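Local coordinates for protein aldose 1-epimerase (PDB 3NRE) that probably interconverts the alpha and beta anomers of aldose sugars, as a putative aldose 1-epimerase of the galactose mutarotase family, at residues P50-A55 with L132-Q137; C103-H108 with H114-Q119; V237-F242 with Y246-F251. One frame throughout, in Å; residues are numbered along the deposited sequence. Where two conformers were deposited one is given.

Contact 1: P50-A55 with L132-Q137; sequences PLVPFA and LSVTNQ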
loop_
_atom_site.group_PDB
_atom_site.type_symbol
_atom_site.label_atom_id
_atom_site.label_comp_id
_atom_site.label_asym_id
_atom_site.label_seq_id
_atom_site.Cartn_x
_atom_site.Cartn_y
_atom_site.Cartn_z
ATOM N N PRO A 50 -4.590 1.714 3.201
ATOM C CA PRO A 50 -3.383 2.007 3.960
ATOM C C PRO A 50 -2.906 0.769 4.659
ATOM O O PRO A 50 -3.700 -0.159 4.946
ATOM C CB PRO A 50 -3.853 3.029 4.989
ATOM C CG PRO A 50 -5.295 2.645 5.243
ATOM C CD PRO A 50 -5.805 2.211 3.881
ATOM N N LEU A 51 -1.593 0.722 4.877
ATOM C CA LEU A 51 -0.967 -0.383 5.593
ATOM C C LEU A 51 -0.379 0.167 6.902
ATOM O O LEU A 51 0.575 0.959 6.870
ATOM C CB LEU A 51 0.155 -0.984 4.689
ATOM C CG LEU A 51 -0.280 -1.323 3.236
ATOM C CD1 LEU A 51 0.914 -1.787 2.389
ATOM C CD2 LEU A 51 -1.407 -2.345 3.196
ATOM N N VAL A 52 -0.982 -0.207 8.028
ATOM C CA VAL A 52 -0.536 0.243 9.361
ATOM C C VAL A 52 -1.061 -0.761 10.382
ATOM O O VAL A 52 -2.231 -1.156 10.331
ATOM C CB VAL A 52 -1.074 1.679 9.637
ATOM C CG1 VAL A 52 -2.660 1.736 9.600
ATOM C CG2 VAL A 52 -0.591 2.158 10.966
ATOM N N PRO A 53 -0.214 -1.232 11.324
ATOM C CA PRO A 53 1.096 -0.709 11.710
ATOM C C PRO A 53 2.291 -1.410 11.061
ATOM O O PRO A 53 3.434 -1.223 11.486
ATOM C CB PRO A 53 1.091 -0.955 13.218
ATOM C CG PRO A 53 0.384 -2.268 13.348
ATOM C CD PRO A 53 -0.758 -2.122 12.351
ATOM N N PHE A 54 2.044 -2.210 10.037
ATOM C CA PHE A 54 3.091 -2.683 9.115
ATOM C C PHE A 54 2.430 -3.258 7.906
ATOM O O PHE A 54 1.193 -3.368 7.853
ATOM C CB PHE A 54 4.041 -3.704 9.765
ATOM C CG PHE A 54 3.361 -4.906 10.311
ATOM C CD1 PHE A 54 3.161 -6.013 9.535
ATOM C CD2 PHE A 54 3.014 -4.973 11.644
ATOM C CE1 PHE A 54 2.566 -7.145 10.063
ATOM C CE2 PHE A 54 2.416 -6.102 12.181
ATOM C CZ PHE A 54 2.184 -7.192 11.384
ATOM N N ALA A 55 3.215 -3.554 6.886
ATOM C CA ALA A 55 2.668 -4.066 5.641
ATOM C C ALA A 55 2.923 -5.563 5.514
ATOM O O ALA A 55 3.923 -6.097 6.049
ATOM C CB ALA A 55 3.312 -3.370 4.463
ATOM N N LEU A 132 0.581 9.185 6.105
ATOM C CA LEU A 132 0.244 8.365 7.260
ATOM C C LEU A 132 1.218 8.689 8.399
ATOM O O LEU A 132 2.428 8.715 8.162
ATOM C CB LEU A 132 0.383 6.888 6.915
ATOM C CG LEU A 132 -0.769 6.148 6.218
ATOM C CD1 LEU A 132 -0.197 4.844 5.720
ATOM C CD2 LEU A 132 -1.997 5.966 7.176
ATOM N N SER A 133 0.682 8.951 9.597
ATOM C CA SER A 133 1.442 9.209 10.805
ATOM C C SER A 133 0.876 8.334 11.909
ATOM O O SER A 133 -0.326 8.417 12.205
ATOM C CB SER A 133 1.358 10.679 11.239
ATOM O OG SER A 133 1.661 11.540 10.154
ATOM N N VAL A 134 1.741 7.507 12.521
ATOM C CA VAL A 134 1.302 6.502 13.471
ATOM C C VAL A 134 2.052 6.685 14.759
ATOM O O VAL A 134 3.259 6.916 14.726
ATOM C CB VAL A 134 1.482 5.058 12.904
ATOM C CG1 VAL A 134 2.914 4.762 12.468
ATOM C CG2 VAL A 134 1.024 3.986 13.907
ATOM N N THR A 135 1.312 6.650 15.866
ATOM C CA THR A 135 1.871 6.843 17.203
ATOM C C THR A 135 1.656 5.584 18.026
ATOM O O THR A 135 0.529 5.110 18.150
ATOM C CB THR A 135 1.139 7.996 17.927
ATOM O OG1 THR A 135 1.206 9.189 17.127
ATOM C CG2 THR A 135 1.735 8.261 19.323
ATOM N N ASN A 136 2.729 5.065 18.633
ATOM C CA ASN A 136 2.619 3.903 19.521
ATOM C C ASN A 136 1.893 4.336 20.817
ATOM O O ASN A 136 2.318 5.274 21.509
ATOM C CB ASN A 136 4.002 3.303 19.825
ATOM C CG ASN A 136 3.923 1.987 20.627
ATOM O OD1 ASN A 136 2.828 1.482 20.881
ATOM N ND2 ASN A 136 5.055 1.467 21.044
ATOM N N GLN A 137 0.801 3.639 21.121
ATOM C CA GLN A 137 0.004 3.863 22.330
ATOM C C GLN A 137 0.017 2.647 23.283
ATOM O O GLN A 137 -0.793 2.587 24.220
ATOM C CB GLN A 137 -1.435 4.184 21.941
ATOM C CG GLN A 137 -1.596 5.547 21.291
ATOM C CD GLN A 137 -3.072 5.989 21.133
ATOM O OE1 GLN A 137 -3.954 5.195 20.761
ATOM N NE2 GLN A 137 -3.330 7.264 21.407
#

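Contact 2: C103-H108 with H114-Q119; sequences CLVYEH and HYRVSQ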
loop_
_atom_site.group_PDB
_atom_site.type_symbol
_atom_site.label_atom_id
_atom_site.label_comp_id
_atom_site.label_asym_id
_atom_site.label_seq_id
_atom_site.Cartn_x
_atom_site.Cartn_y
_atom_site.Cartn_z
ATOM N N CYS A 103 -8.659 14.692 6.393
ATOM C CA CYS A 103 -7.921 13.962 7.404
ATOM C C CYS A 103 -8.849 13.028 8.197
ATOM O O CYS A 103 -9.914 13.421 8.681
ATOM C CB CYS A 103 -7.217 14.937 8.354
ATOM S SG CYS A 103 -6.127 14.043 9.498
ATOM N N LEU A 104 -8.453 11.754 8.251
ATOM C CA LEU A 104 -9.121 10.723 8.992
ATOM C C LEU A 104 -8.170 10.162 10.067
ATOM O O LEU A 104 -6.950 10.129 9.881
ATOM C CB LEU A 104 -9.457 9.551 8.082
ATOM C CG LEU A 104 -10.221 9.835 6.800
ATOM C CD1 LEU A 104 -10.394 8.556 5.950
ATOM C CD2 LEU A 104 -11.580 10.455 7.113
ATOM N N VAL A 105 -8.752 9.677 11.149
ATOM C CA VAL A 105 -7.993 9.050 12.238
ATOM C C VAL A 105 -8.607 7.694 12.625
ATOM O O VAL A 105 -9.815 7.465 12.510
ATOM C CB VAL A 105 -7.853 9.973 13.429
ATOM C CG1 VAL A 105 -7.196 11.299 13.028
ATOM C CG2 VAL A 105 -9.195 10.252 14.061
ATOM N N TYR A 106 -7.755 6.777 13.060
ATOM C CA TYR A 106 -8.174 5.478 13.554
ATOM C C TYR A 106 -7.350 5.170 14.806
ATOM O O TYR A 106 -6.157 5.436 14.804
ATOM C CB TYR A 106 -7.929 4.413 12.481
ATOM C CG TYR A 106 -8.185 2.995 12.919
ATOM C CD1 TYR A 106 -9.451 2.566 13.298
ATOM C CD2 TYR A 106 -7.158 2.071 13.010
ATOM C CE1 TYR A 106 -9.693 1.232 13.735
ATOM C CE2 TYR A 106 -7.386 0.755 13.440
ATOM C CZ TYR A 106 -8.648 0.336 13.815
ATOM O OH TYR A 106 -8.846 -0.938 14.247
ATOM N N GLU A 107 -8.018 4.661 15.836
ATOM C CA GLU A 107 -7.393 4.208 17.093
ATOM C C GLU A 107 -7.605 2.710 17.250
ATOM O O GLU A 107 -8.731 2.212 17.083
ATOM C CB GLU A 107 -8.027 4.908 18.300
ATOM C CG GLU A 107 -7.959 6.420 18.292
ATOM C CD GLU A 107 -8.502 7.032 19.578
ATOM O OE1 GLU A 107 -8.469 8.261 19.709
ATOM O OE2 GLU A 107 -8.933 6.276 20.473
ATOM N N HIS A 108 -6.526 1.986 17.547
ATOM C CA HIS A 108 -6.552 0.528 17.728
ATOM C C HIS A 108 -6.085 0.168 19.121
ATOM O O HIS A 108 -5.029 0.626 19.525
ATOM C CB HIS A 108 -5.659 -0.148 16.709
ATOM C CG HIS A 108 -5.930 -1.611 16.580
ATOM N ND1 HIS A 108 -6.999 -2.097 15.856
ATOM C CD2 HIS A 108 -5.315 -2.690 17.117
ATOM C CE1 HIS A 108 -7.007 -3.421 15.918
ATOM N NE2 HIS A 108 -6.008 -3.806 16.703
ATOM N N HIS A 114 -1.028 -1.440 19.887
ATOM C CA HIS A 114 -2.010 -0.407 20.194
ATOM C C HIS A 114 -1.443 0.902 19.644
ATOM O O HIS A 114 -0.264 1.217 19.860
ATOM C CB HIS A 114 -2.241 -0.267 21.712
ATOM C CG HIS A 114 -2.928 -1.443 22.330
ATOM N ND1 HIS A 114 -3.412 -1.419 23.623
ATOM C CD2 HIS A 114 -3.220 -2.671 21.840
ATOM C CE1 HIS A 114 -3.961 -2.588 23.902
ATOM N NE2 HIS A 114 -3.861 -3.363 22.836
ATOM N N TYR A 115 -2.283 1.692 18.973
ATOM C CA TYR A 115 -1.789 2.889 18.310
ATOM C C TYR A 115 -2.941 3.771 17.844
ATOM O O TYR A 115 -4.122 3.363 17.876
ATOM C CB TYR A 115 -0.898 2.551 17.091
ATOM C CG TYR A 115 -1.636 1.677 16.111
ATOM C CD1 TYR A 115 -2.454 2.249 15.134
ATOM C CD2 TYR A 115 -1.590 0.281 16.198
ATOM C CE1 TYR A 115 -3.157 1.462 14.255
ATOM C CE2 TYR A 115 -2.296 -0.502 15.340
ATOM C CZ TYR A 115 -3.068 0.088 14.365
ATOM O OH TYR A 115 -3.836 -0.647 13.492
ATOM N N ARG A 116 -2.568 5.009 17.512
ATOM C CA ARG A 116 -3.438 5.961 16.814
ATOM C C ARG A 116 -2.764 6.299 15.484
ATOM O O ARG A 116 -1.551 6.474 15.411
ATOM C CB ARG A 116 -3.637 7.219 17.669
ATOM C CG ARG A 116 -4.431 8.369 17.065
ATOM C CD ARG A 116 -4.524 9.562 18.078
ATOM N NE ARG A 116 -5.246 10.719 17.529
ATOM C CZ ARG A 116 -6.508 11.067 17.810
ATOM N NH1 ARG A 116 -7.260 10.352 18.644
ATOM N NH2 ARG A 116 -7.030 12.170 17.267
ATOM N N VAL A 117 -3.544 6.364 14.419
ATOM C CA VAL A 117 -2.985 6.741 13.127
ATOM C C VAL A 117 -3.860 7.801 12.497
ATOM O O VAL A 117 -5.067 7.700 12.617
ATOM C CB VAL A 117 -2.780 5.527 12.219
ATOM C CG1 VAL A 117 -4.086 4.649 12.100
ATOM C CG2 VAL A 117 -2.272 5.920 10.820
ATOM N N SER A 118 -3.230 8.771 11.825
ATOM C CA SER A 118 -3.888 9.729 10.995
ATOM C C SER A 118 -3.509 9.490 9.536
ATOM O O SER A 118 -2.396 9.101 9.200
ATOM C CB SER A 118 -3.582 11.175 11.449
ATOM O OG SER A 118 -2.229 11.472 11.219
ATOM N N GLN A 119 -4.479 9.716 8.643
ATOM C CA GLN A 119 -4.236 9.672 7.215
ATOM C C GLN A 119 -4.791 10.964 6.622
ATOM O O GLN A 119 -6.009 11.172 6.701
ATOM C CB GLN A 119 -4.911 8.464 6.569
ATOM C CG GLN A 119 -4.343 8.174 5.196
ATOM C CD GLN A 119 -4.923 6.951 4.536
ATOM O OE1 GLN A 119 -4.407 6.502 3.507
ATOM N NE2 GLN A 119 -6.020 6.436 5.074
#

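Contact 3: V237-F242 with Y246-F251; sequences VSDPAF and YAFDFF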
loop_
_atom_site.group_PDB
_atom_site.type_symbol
_atom_site.label_atom_id
_atom_site.label_comp_id
_atom_site.label_asym_id
_atom_site.label_seq_id
_atom_site.Cartn_x
_atom_site.Cartn_y
_atom_site.Cartn_z
ATOM N N VAL A 237 -0.343 -8.928 -9.694
ATOM C CA VAL A 237 -1.170 -9.198 -10.873
ATOM C C VAL A 237 -1.921 -10.471 -10.512
ATOM O O VAL A 237 -1.322 -11.464 -10.086
ATOM C CB VAL A 237 -0.370 -9.446 -12.148
ATOM C CG1 VAL A 237 -1.332 -9.674 -13.340
ATOM C CG2 VAL A 237 0.559 -8.280 -12.409
ATOM N N SER A 238 -3.227 -10.446 -10.683
ATOM C CA SER A 238 -4.048 -11.618 -10.355
ATOM C C SER A 238 -4.111 -12.650 -11.505
ATOM O O SER A 238 -3.311 -12.599 -12.431
ATOM C CB SER A 238 -5.419 -11.111 -9.873
ATOM O OG SER A 238 -6.156 -12.093 -9.164
ATOM N N ASP A 239 -5.013 -13.625 -11.454
ATOM C CA ASP A 239 -5.162 -14.626 -12.537
ATOM C C ASP A 239 -6.605 -15.100 -12.562
ATOM O O ASP A 239 -7.217 -15.219 -11.485
ATOM C CB ASP A 239 -4.241 -15.834 -12.295
ATOM C CG ASP A 239 -4.333 -16.905 -13.414
ATOM O OD1 ASP A 239 -4.335 -16.556 -14.599
ATOM O OD2 ASP A 239 -4.374 -18.107 -13.093
ATOM N N PRO A 240 -7.161 -15.355 -13.755
ATOM C CA PRO A 240 -8.540 -15.857 -13.750
ATOM C C PRO A 240 -8.778 -17.171 -12.989
ATOM O O PRO A 240 -9.944 -17.509 -12.797
ATOM C CB PRO A 240 -8.882 -15.997 -15.222
ATOM C CG PRO A 240 -7.975 -15.037 -15.944
ATOM C CD PRO A 240 -6.761 -14.821 -15.074
ATOM N N ALA A 241 -7.717 -17.857 -12.516
ATOM C CA ALA A 241 -7.840 -19.012 -11.568
ATOM C C ALA A 241 -8.027 -18.702 -10.050
ATOM O O ALA A 241 -8.556 -19.552 -9.333
ATOM C CB ALA A 241 -6.661 -19.973 -11.751
ATOM N N PHE A 242 -7.568 -17.550 -9.555
ATOM C CA PHE A 242 -7.770 -17.094 -8.155
ATOM C C PHE A 242 -8.933 -16.093 -8.090
ATOM O O PHE A 242 -9.401 -15.698 -6.980
ATOM C CB PHE A 242 -6.443 -16.436 -7.648
ATOM C CG PHE A 242 -6.543 -15.479 -6.395
ATOM C CD1 PHE A 242 -6.758 -14.091 -6.555
ATOM C CD2 PHE A 242 -6.240 -15.937 -5.090
ATOM C CE1 PHE A 242 -6.788 -13.171 -5.451
ATOM C CE2 PHE A 242 -6.250 -15.009 -3.965
ATOM C CZ PHE A 242 -6.520 -13.632 -4.156
ATOM N N TYR A 246 -11.697 -11.918 -13.153
ATOM C CA TYR A 246 -10.474 -11.147 -13.428
ATOM C C TYR A 246 -10.008 -11.239 -14.864
ATOM O O TYR A 246 -9.764 -12.330 -15.385
ATOM C CB TYR A 246 -9.342 -11.528 -12.467
ATOM C CG TYR A 246 -8.085 -10.704 -12.610
ATOM C CD1 TYR A 246 -8.026 -9.388 -12.174
ATOM C CD2 TYR A 246 -6.935 -11.247 -13.161
ATOM C CE1 TYR A 246 -6.882 -8.645 -12.310
ATOM C CE2 TYR A 246 -5.749 -10.490 -13.276
ATOM C CZ TYR A 246 -5.739 -9.209 -12.875
ATOM O OH TYR A 246 -4.578 -8.482 -12.968
ATOM N N ALA A 247 -9.859 -10.069 -15.496
ATOM C CA ALA A 247 -9.550 -9.984 -16.919
ATOM C C ALA A 247 -8.302 -9.159 -17.162
ATOM O O ALA A 247 -8.175 -8.540 -18.213
ATOM C CB ALA A 247 -10.728 -9.362 -17.657
ATOM N N PHE A 248 -7.397 -9.129 -16.180
ATOM C CA PHE A 248 -6.150 -8.356 -16.277
ATOM C C PHE A 248 -6.494 -6.875 -16.454
ATOM O O PHE A 248 -5.900 -6.186 -17.274
ATOM C CB PHE A 248 -5.264 -8.863 -17.449
ATOM C CG PHE A 248 -4.718 -10.251 -17.235
ATOM C CD1 PHE A 248 -3.748 -10.484 -16.291
ATOM C CD2 PHE A 248 -5.184 -11.325 -17.998
ATOM C CE1 PHE A 248 -3.249 -11.759 -16.073
ATOM C CE2 PHE A 248 -4.698 -12.619 -17.789
ATOM C CZ PHE A 248 -3.723 -12.838 -16.830
ATOM N N ASP A 249 -7.454 -6.400 -15.672
ATOM C CA ASP A 249 -7.961 -5.038 -15.777
ATOM C C ASP A 249 -7.354 -4.133 -14.700
ATOM O O ASP A 249 -7.601 -2.924 -14.711
ATOM C CB ASP A 249 -9.507 -5.033 -15.682
ATOM C CG ASP A 249 -10.027 -5.892 -14.535
ATOM O OD1 ASP A 249 -9.776 -7.153 -14.482
ATOM O OD2 ASP A 249 -10.717 -5.305 -13.665
ATOM N N PHE A 250 -6.612 -4.717 -13.745
ATOM C CA PHE A 250 -5.825 -3.961 -12.761
ATOM C C PHE A 250 -4.594 -4.692 -12.293
ATOM O O PHE A 250 -4.432 -5.874 -12.477
ATOM C CB PHE A 250 -6.631 -3.575 -11.496
ATOM C CG PHE A 250 -6.977 -4.777 -10.602
ATOM C CD1 PHE A 250 -6.064 -5.263 -9.664
ATOM C CD2 PHE A 250 -8.161 -5.470 -10.803
ATOM C CE1 PHE A 250 -6.392 -6.420 -8.860
ATOM C CE2 PHE A 250 -8.471 -6.602 -9.985
ATOM C CZ PHE A 250 -7.572 -7.041 -9.069
ATOM N N PHE A 251 -3.720 -3.931 -11.680
ATOM C CA PHE A 251 -2.523 -4.460 -10.993
ATOM C C PHE A 251 -2.235 -3.545 -9.834
ATOM O O PHE A 251 -2.766 -2.464 -9.758
ATOM C CB PHE A 251 -1.280 -4.509 -11.898
ATOM C CG PHE A 251 -0.669 -3.169 -12.159
ATOM C CD1 PHE A 251 -1.229 -2.318 -13.119
ATOM C CD2 PHE A 251 0.457 -2.733 -11.438
ATOM C CE1 PHE A 251 -0.674 -1.052 -13.367
ATOM C CE2 PHE A 251 1.015 -1.489 -11.679
ATOM C CZ PHE A 251 0.444 -0.639 -12.656
#

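Contact 1: P50-A55 with L132-Q137
Leu132 opens the contact by setting its forked end against the ring of Pro50. Both of its methyls reach the proline from one side: Pro50 CB lies 4.1 Å from Leu132 CD1 and equally far from Leu132 CD2, so the fork straddles a single carbon. The torsion chi1 of -84° places CG of Leu132 opposite its own carbonyl carbon, and the extended chi2 carries CD1 forward until it also comes within 4.1 Å of Leu51 O. That approach is plain van der Waals packing against a backbone oxygen. Next along the strand, Ser133 faces the other way, where its hydroxyl bonds to Thr281 OG1 on the adjacent strand 279-290. Val134 returns to the packed side and meets Val52 methyl to methyl, with Val134 CG2 3.8 Å from Val52 CG2. This same methyl of Val52 rests 4.1 Å from Val134 CB. The two valines share a rotamer, CG2 lying opposite the backbone N in each (chi1 60° in Val52, 56° in Val134), and the two side chains run antiparallel past each other. No hydrogen bond links the two segments; the backbones stay well separated, Pro50 CA standing 8.0 Å from Leu132 CA, and the contact is made almost wholly by buried hydrocarbon side chains. Trp148 and Phe144 of strand 142-153 extend this apolar layer, touching Leu132 and Val134 respectively. Beyond Val52 the chain passes through a cis peptide before Pro53 and leaves strand 127-136, Phe54 and Ala55 making no contact with it. Strand 48-51 and the residue after it, from one antiparallel sheet, thus pack on strand 127-136 of the other, the packing characteristic of the beta-sandwich core of galactose mutarotase-like proteins.

Contact 2: C103-H108 with H114-Q119
Tyr115 O is met by two groups of the facing strand: a hydrogen bond from His108 N at 2.8 Å, with a nearly straight N-H...O angle of 178°, and a longer CA-H...O contact from Glu107, whose CA lies 3.5 Å away. The pattern repeats along the strand, Val117 O taking Tyr106 N and the CA-H of Val105. Reciprocal bonds from Tyr115 N, Val117 N and Gln119 N complete an antiparallel ladder in which Leu104-Gln119, Tyr106-Val117 and His108-Tyr115 are the hydrogen-bonded pairs. These three pairs also share one face of the sheet, where the aromatic groups gather. His108 CB sits over a face of the Tyr115 ring in a CH-pi contact, 3.8 Å from its centroid. The imidazole runs almost parallel to the phenol (planes 15° apart) but is slid aside, so the rings barely overlap. Tyr115 OH comes to the edge of the Tyr106 ring, 3.8 Å from Tyr106 CE2, while Tyr106 OH shares a 2.7 Å hydrogen bond with His108 ND1 that fixes the turn of the imidazole. The Tyr115 hydroxyl finds its strongest partner in Asp86 OD2. A leucine in place of Tyr115 would probably leave Asp86 OD2 without this mate and take the aromatic face from under His108 CB, leaving the imidazole held mainly by Tyr106 OH. On the other face Val105 CG1 packs 3.9 Å from Ser118 CB, and Glu107 and Arg116 lie alongside each other; their salt bridge is doubtful in detail, since both side chains have two modelled positions. The pair of strands forms a beta hairpin within a large antiparallel sheet: strand 93-97 borders 101-109, and strand 127-136 borders 114-123, with Leu132 against Val117 and Ser133 against Ser118.

Contact 3: V237-F242 with Y246-F251
The phenol ring of Tyr246 is clamped face-on between its own segment and Val237-Phe242. Ser238 CB stands over the centre of one face, 3.4 Å from the ring centroid and only 9° off the normal, a textbook CH-pi contact. Over the centre of the opposite face lies Phe248 N, 3.5 Å above the plane. A chi1 of -175° sets CG of Tyr246 anti to the backbone N, which brings the ring under Ser238 CB, and its hydroxyl passes on to donate a hydrogen bond of 2.7 Å to Phe250 O, close to the line of that carbonyl. Tyr246 OH in turn accepts a weak bond from Ser238 N, 3.3 Å away. At the ring's edge, Val237 CG1 approaches Tyr246 OH to 3.5 Å. This valine side chain crosses both Tyr246 and Phe248 at about a right angle, its CG1 also meeting the edge of the Phe248 ring, 3.9 Å from Phe248 CD1. Pro240 also crosses Phe248 at about a right angle, with its CD 4.0 Å from Phe248 CZ, while Pro240 CG packs 3.3 Å from Tyr246 O. Tyr246 CE1 lies over one face of the Phe250 ring, toward its rim. Among these groups Ser238 O is buried without a hydrogen-bonding partner. Two local features shape the segments: Phe242 N bonds to Asp239 O, closing a beta turn with Pro240 and Ala241 at its corners, and Phe248 takes a left-handed backbone conformation. Arg35 lies by the Phe250 ring in a cation-pi contact, and Phe251 meets Phe152 of strand 142-153. The whole is the folded connection of a beta hairpin, in which an aromatic cluster packs the loop joining the adjacent antiparallel strands 232-237 and 250-256 at one end of the sandwich.

Contact 1 is the core contact, wholly buried and almost wholly apolar, with no hydrogen bond across it, and it spans two sheets. Contact 2 lies in one of those sheets and is partly buried: backbone bonds dominate it, with an aromatic face and a charged, exposed one. The two adjoin, since strands 114-123 and 127-136 are neighbours, and Thr135 N probably bonds to Arg116 O and Gln137 N to His114 O, both at 2.9 Å. Contact 3 is remote, its centre about 29 Å from that of contact 1 and 32 Å from that of contact 2, across the chain's centre. It reaches the sheet of strand 48-51, yet relies on side-chain packing around a tyrosine rather than a strand ladder.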